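Local atomic coordinates of dual function macrocyclase-peptidase POPB (Galerina marginata, PDB entry 5N4B), a protein that cleaves peptide bonds after prolyl residues and closes peptides into macrocycles during the biosynthesis of the amanitin toxins. Residues R411-G423 with P427-E439. The protein carries 1 engineered substitution. Residues are numbered along the deposited sequence; the frame is centred on the assembly and turned at random.
Sequences RQKQTHFFLTLSG and PGTIARYDFTAPE
The Phe417 ring lies against Tyr433, its hydrogen-bonded partner in the antiparallel pair formed by strands 416-423 and 427-434. CG of Phe417 sits between the backbone N and the carbonyl carbon (chi1 60°), which tips the ring toward the neighbouring strand and lets Tyr433 CB rest over one face, a CH-pi contact with CB 3.5 Å from the centroid of the Phe417 ring. From that CB, the Tyr433 side chain runs on with CG 3.5 Å from Phe417 CZ and CD1 at the same distance from Phe417 CE2; CD2 is 4.0 Å from Phe417 CZ, while CE1 stands over the centre of the Phe435 ring. The hydroxyl is carried away from strand 416-423 and is hydrogen-bonded to Arg442 NH1. The Phe417 and Tyr433 planes lie 11° from parallel but are displaced along their planes, with little of one ring over the other. Phe435 CE2 meets the edge of the Phe417 ring, 3.8 Å from Phe417 CE2.

The two strands form a beta hairpin, the middle pair of a four-stranded antiparallel blade in the beta-propeller domain. Six backbone hydrogen bonds join Phe417, Leu419 and Leu421 to Tyr433, Ala431 and Thr429. Leu419 and Leu421 share a face with Phe417 and pack on Ile385 of the preceding blade. On the other face, Phe418 CE1 leans on the aliphatic part of Arg432, 3.8 Å from its CD, and Thr420 OG1 reaches a polar side chain of the bound peptide.

Past the strands, Phe435 N continues the ladder to Thr415 O. Asp434 OD1 accepts from Thr436 N (2.9 Å), closing an Asx turn, and from Thr436 OG1 on the same face of the carboxylate; a water donating to OD1 links it to Thr415 OG1. Asp434 OD2 forms a salt bridge with Arg432 NH1.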
loop_
_atom_site.group_PDB
_atom_site.type_symbol
_atom_site.label_atom_id
_atom_site.label_comp_id
_atom_site.label_asym_id
_atom_site.label_seq_id
_atom_site.Cartn_x
_atom_site.Cartn_y
_atom_site.Cartn_z
ATOM N N ARG A 411 -15.695 -14.870 -7.545
ATOM C CA ARG A 411 -15.441 -16.267 -7.218
ATOM C C ARG A 411 -15.646 -17.039 -8.508
ATOM O O ARG A 411 -16.717 -16.973 -9.114
ATOM C CB ARG A 411 -16.374 -16.753 -6.095
ATOM C CG ARG A 411 -16.216 -15.933 -4.813
ATOM C CD ARG A 411 -17.152 -16.456 -3.703
ATOM N NE ARG A 411 -16.710 -17.764 -3.255
ATOM C CZ ARG A 411 -17.487 -18.644 -2.659
ATOM N NH1 ARG A 411 -18.748 -18.375 -2.396
ATOM N NH2 ARG A 411 -16.993 -19.833 -2.348
ATOM N N GLN A 412 -14.624 -17.801 -8.881
ATOM C CA GLN A 412 -14.584 -18.495 -10.175
ATOM C C GLN A 412 -15.843 -19.290 -10.496
ATOM O O GLN A 412 -16.308 -19.307 -11.638
ATOM C CB GLN A 412 -13.368 -19.423 -10.224
ATOM C CG GLN A 412 -13.326 -20.257 -11.490
ATOM C CD GLN A 412 -12.142 -21.181 -11.462
ATOM O OE1 GLN A 412 -11.007 -20.744 -11.239
ATOM N NE2 GLN A 412 -12.388 -22.467 -11.706
ATOM N N LYS A 413 -16.397 -20.006 -9.524
ATOM C CA LYS A 413 -17.521 -20.874 -9.822
ATOM C C LYS A 413 -18.828 -20.130 -10.104
ATOM O O LYS A 413 -19.782 -20.748 -10.595
ATOM C CB LYS A 413 -17.715 -21.896 -8.704
ATOM C CG LYS A 413 -18.291 -21.319 -7.412
ATOM C CD LYS A 413 -18.287 -22.364 -6.316
ATOM C CE LYS A 413 -18.769 -21.792 -4.998
ATOM N NZ LYS A 413 -18.691 -22.891 -3.959
ATOM N N GLN A 414 -18.907 -18.851 -9.785
ATOM C CA GLN A 414 -20.135 -18.106 -9.871
ATOM C C GLN A 414 -20.340 -17.509 -11.249
ATOM O O GLN A 414 -19.399 -17.388 -12.046
ATOM C CB GLN A 414 -20.153 -17.015 -8.777
ATOM C CG GLN A 414 -20.156 -17.611 -7.408
ATOM C CD GLN A 414 -20.103 -16.599 -6.284
ATOM O OE1 GLN A 414 -19.669 -15.484 -6.425
ATOM N NE2 GLN A 414 -20.512 -17.054 -5.105
ATOM N N THR A 415 -21.582 -17.111 -11.521
ATOM C CA THR A 415 -21.970 -16.610 -12.826
ATOM C C THR A 415 -21.912 -15.100 -12.957
ATOM O O THR A 415 -22.521 -14.555 -13.877
ATOM C CB THR A 415 -23.380 -17.055 -13.173
ATOM O OG1 THR A 415 -24.280 -16.589 -12.152
ATOM C CG2 THR A 415 -23.432 -18.604 -13.305
ATOM N N HIS A 416 -21.209 -14.420 -12.058
ATOM C CA HIS A 416 -21.046 -12.966 -12.098
ATOM C C HIS A 416 -19.625 -12.639 -11.664
ATOM O O HIS A 416 -18.918 -13.429 -11.068
ATOM C CB HIS A 416 -22.048 -12.228 -11.177
ATOM C CG HIS A 416 -21.807 -12.475 -9.741
ATOM N ND1 HIS A 416 -22.353 -13.553 -9.062
ATOM C CD2 HIS A 416 -21.002 -11.838 -8.863
ATOM C CE1 HIS A 416 -21.896 -13.540 -7.823
ATOM N NE2 HIS A 416 -21.071 -12.519 -7.681
ATOM N N PHE A 417 -19.235 -11.406 -11.948
ATOM C CA PHE A 417 -18.086 -10.787 -11.323
ATOM C C PHE A 417 -18.374 -9.305 -11.132
ATOM O O PHE A 417 -19.292 -8.742 -11.742
ATOM C CB PHE A 417 -16.780 -11.007 -12.095
ATOM C CG PHE A 417 -16.751 -10.469 -13.509
ATOM C CD1 PHE A 417 -16.325 -9.191 -13.750
ATOM C CD2 PHE A 417 -17.105 -11.288 -14.584
ATOM C CE1 PHE A 417 -16.281 -8.723 -15.088
ATOM C CE2 PHE A 417 -17.060 -10.819 -15.884
ATOM C CZ PHE A 417 -16.653 -9.540 -16.120
ATOM N N PHE A 418 -17.550 -8.664 -10.294
ATOM C CA PHE A 418 -17.606 -7.236 -10.088
ATOM C C PHE A 418 -16.293 -6.572 -10.473
ATOM O O PHE A 418 -15.213 -7.174 -10.499
ATOM C CB PHE A 418 -17.864 -6.871 -8.606
ATOM C CG PHE A 418 -19.144 -7.372 -8.099
ATOM C CD1 PHE A 418 -20.335 -6.733 -8.431
ATOM C CD2 PHE A 418 -19.195 -8.515 -7.314
ATOM C CE1 PHE A 418 -21.537 -7.239 -8.000
ATOM C CE2 PHE A 418 -20.442 -8.993 -6.863
ATOM C CZ PHE A 418 -21.565 -8.372 -7.237
ATOM N N LEU A 419 -16.423 -5.285 -10.801
ATOM C CA LEU A 419 -15.293 -4.376 -10.969
ATOM C C LEU A 419 -15.442 -3.232 -9.986
ATOM O O LEU A 419 -16.540 -2.656 -9.851
ATOM C CB LEU A 419 -15.205 -3.800 -12.373
ATOM C CG LEU A 419 -15.201 -4.781 -13.518
ATOM C CD1 LEU A 419 -15.312 -4.002 -14.858
ATOM C CD2 LEU A 419 -14.003 -5.640 -13.491
ATOM N N THR A 420 -14.355 -2.895 -9.309
ATOM C CA THR A 420 -14.310 -1.685 -8.492
ATOM C C THR A 420 -13.460 -0.653 -9.227
ATOM O O THR A 420 -12.323 -0.937 -9.630
ATOM C CB THR A 420 -13.829 -1.940 -7.079
ATOM O OG1 THR A 420 -12.547 -2.509 -7.088
ATOM C CG2 THR A 420 -14.738 -2.951 -6.407
ATOM N N LEU A 421 -14.038 0.519 -9.449
ATOM C CA LEU A 421 -13.519 1.556 -10.341
ATOM C C LEU A 421 -13.383 2.845 -9.543
ATOM O O LEU A 421 -14.346 3.283 -8.893
ATOM C CB LEU A 421 -14.487 1.785 -11.527
ATOM C CG LEU A 421 -14.851 0.509 -12.285
ATOM C CD1 LEU A 421 -15.918 0.857 -13.287
ATOM C CD2 LEU A 421 -13.643 -0.119 -12.951
ATOM N N SER A 422 -12.221 3.468 -9.606
ATOM C CA SER A 422 -12.055 4.783 -8.982
ATOM C C SER A 422 -10.959 5.549 -9.694
ATOM O O SER A 422 -10.198 4.995 -10.476
ATOM C CB SER A 422 -11.759 4.692 -7.494
ATOM O OG SER A 422 -10.429 4.252 -7.254
ATOM N N GLY A 423 -10.887 6.845 -9.428
ATOM C CA GLY A 423 -9.877 7.672 -10.036
ATOM C C GLY A 423 -9.970 9.068 -9.480
ATOM O O GLY A 423 -10.670 9.312 -8.504
ATOM N N PRO A 427 -15.359 8.696 -7.403
ATOM C CA PRO A 427 -15.238 8.305 -5.996
ATOM C C PRO A 427 -15.234 6.813 -5.702
ATOM O O PRO A 427 -14.613 6.387 -4.736
ATOM C CB PRO A 427 -16.455 8.980 -5.344
ATOM C CG PRO A 427 -17.035 9.884 -6.313
ATOM C CD PRO A 427 -16.437 9.677 -7.662
ATOM N N GLY A 428 -15.944 6.015 -6.490
ATOM C CA GLY A 428 -16.001 4.584 -6.287
ATOM C C GLY A 428 -17.242 4.011 -6.885
ATOM O O GLY A 428 -18.339 4.123 -6.334
ATOM N N THR A 429 -17.090 3.376 -8.029
ATOM C CA THR A 429 -18.178 2.749 -8.741
ATOM C C THR A 429 -17.983 1.241 -8.674
ATOM O O THR A 429 -16.862 0.729 -8.852
ATOM C CB THR A 429 -18.179 3.211 -10.171
ATOM O OG1 THR A 429 -18.473 4.620 -10.159
ATOM C CG2 THR A 429 -19.229 2.470 -11.019
ATOM N N ILE A 430 -19.063 0.507 -8.420
ATOM C CA ILE A 430 -19.036 -0.952 -8.427
ATOM C C ILE A 430 -19.892 -1.388 -9.597
ATOM O O ILE A 430 -21.095 -1.105 -9.629
ATOM C CB ILE A 430 -19.555 -1.548 -7.106
ATOM C CG1 ILE A 430 -18.736 -1.036 -5.899
ATOM C CG2 ILE A 430 -19.556 -3.063 -7.197
ATOM C CD1 ILE A 430 -19.396 -1.079 -4.607
ATOM N N ALA A 431 -19.263 -2.039 -10.583
ATOM C CA ALA A 431 -19.951 -2.567 -11.751
ATOM C C ALA A 431 -20.081 -4.069 -11.623
ATOM O O ALA A 431 -19.287 -4.727 -10.952
ATOM C CB ALA A 431 -19.186 -2.236 -13.023
ATOM N N ARG A 432 -21.137 -4.601 -12.254
ATOM C CA ARG A 432 -21.467 -6.021 -12.216
ATOM C C ARG A 432 -21.574 -6.543 -13.633
ATOM O O ARG A 432 -22.218 -5.921 -14.477
ATOM C CB ARG A 432 -22.781 -6.260 -11.484
ATOM C CG ARG A 432 -23.187 -7.731 -11.360
ATOM C CD ARG A 432 -24.370 -7.945 -10.378
ATOM N NE ARG A 432 -25.540 -7.266 -10.898
ATOM C CZ ARG A 432 -26.580 -7.860 -11.481
ATOM N NH1 ARG A 432 -26.684 -9.186 -11.571
ATOM N NH2 ARG A 432 -27.551 -7.092 -11.948
ATOM N N TYR A 433 -21.033 -7.731 -13.841
ATOM C CA TYR A 433 -21.190 -8.473 -15.083
ATOM C C TYR A 433 -21.905 -9.770 -14.731
ATOM O O TYR A 433 -21.396 -10.566 -13.929
ATOM C CB TYR A 433 -19.854 -8.746 -15.752
ATOM C CG TYR A 433 -19.983 -9.329 -17.152
ATOM C CD1 TYR A 433 -20.188 -10.683 -17.338
ATOM C CD2 TYR A 433 -19.924 -8.516 -18.269
ATOM C CE1 TYR A 433 -20.338 -11.234 -18.595
ATOM C CE2 TYR A 433 -20.072 -9.070 -19.560
ATOM C CZ TYR A 433 -20.261 -10.408 -19.692
ATOM O OH TYR A 433 -20.406 -10.938 -20.946
ATOM N N ASP A 434 -23.076 -9.993 -15.352
ATOM C CA ASP A 434 -23.924 -11.148 -15.050
ATOM C C ASP A 434 -24.023 -12.010 -16.300
ATOM O O ASP A 434 -24.712 -11.634 -17.256
ATOM C CB ASP A 434 -25.296 -10.639 -14.622
ATOM C CG ASP A 434 -26.305 -11.748 -14.368
ATOM O OD1 ASP A 434 -25.929 -12.928 -14.425
ATOM O OD2 ASP A 434 -27.479 -11.375 -14.088
ATOM N N PHE A 435 -23.355 -13.184 -16.274
ATOM C CA PHE A 435 -23.337 -14.064 -17.445
ATOM C C PHE A 435 -24.719 -14.646 -17.735
ATOM O O PHE A 435 -24.934 -15.110 -18.846
ATOM C CB PHE A 435 -22.361 -15.218 -17.264
ATOM C CG PHE A 435 -20.912 -14.868 -17.457
ATOM C CD1 PHE A 435 -20.322 -14.953 -18.690
ATOM C CD2 PHE A 435 -20.163 -14.424 -16.383
ATOM C CE1 PHE A 435 -18.965 -14.639 -18.857
ATOM C CE2 PHE A 435 -18.812 -14.093 -16.534
ATOM C CZ PHE A 435 -18.221 -14.223 -17.783
ATOM N N THR A 436 -25.636 -14.660 -16.764
ATOM C CA THR A 436 -26.959 -15.221 -16.985
ATOM C C THR A 436 -27.906 -14.264 -17.700
ATOM O O THR A 436 -28.983 -14.695 -18.134
ATOM C CB THR A 436 -27.639 -15.695 -15.681
ATOM O OG1 THR A 436 -28.101 -14.591 -14.923
ATOM C CG2 THR A 436 -26.742 -16.530 -14.824
ATOM N N ALA A 437 -27.545 -12.997 -17.864
ATOM C CA ALA A 437 -28.425 -12.013 -18.477
ATOM C C ALA A 437 -28.342 -12.084 -19.997
ATOM O O ALA A 437 -27.370 -12.598 -20.559
ATOM C CB ALA A 437 -28.000 -10.612 -18.039
ATOM N N PRO A 438 -29.343 -11.528 -20.693
ATOM C CA PRO A 438 -29.268 -11.423 -22.147
ATOM C C PRO A 438 -27.994 -10.733 -22.608
ATOM O O PRO A 438 -27.472 -9.840 -21.937
ATOM C CB PRO A 438 -30.517 -10.608 -22.511
ATOM C CG PRO A 438 -31.439 -10.814 -21.401
ATOM C CD PRO A 438 -30.586 -10.943 -20.168
ATOM N N GLU A 439 -27.530 -11.139 -23.793
ATOM C CA GLU A 439 -26.192 -10.794 -24.289
ATOM C C GLU A 439 -25.875 -9.295 -24.222
ATOM O O GLU A 439 -24.732 -8.919 -23.945
ATOM C CB GLU A 439 -26.001 -11.330 -25.718
ATOM C CG GLU A 439 -25.866 -12.867 -25.829
ATOM C CD GLU A 439 -24.417 -13.359 -25.742
ATOM O OE1 GLU A 439 -24.005 -14.153 -26.616
ATOM O OE2 GLU A 439 -23.692 -12.955 -24.804
HETATM O O HOH W 1 -25.206 -14.000 -12.025
#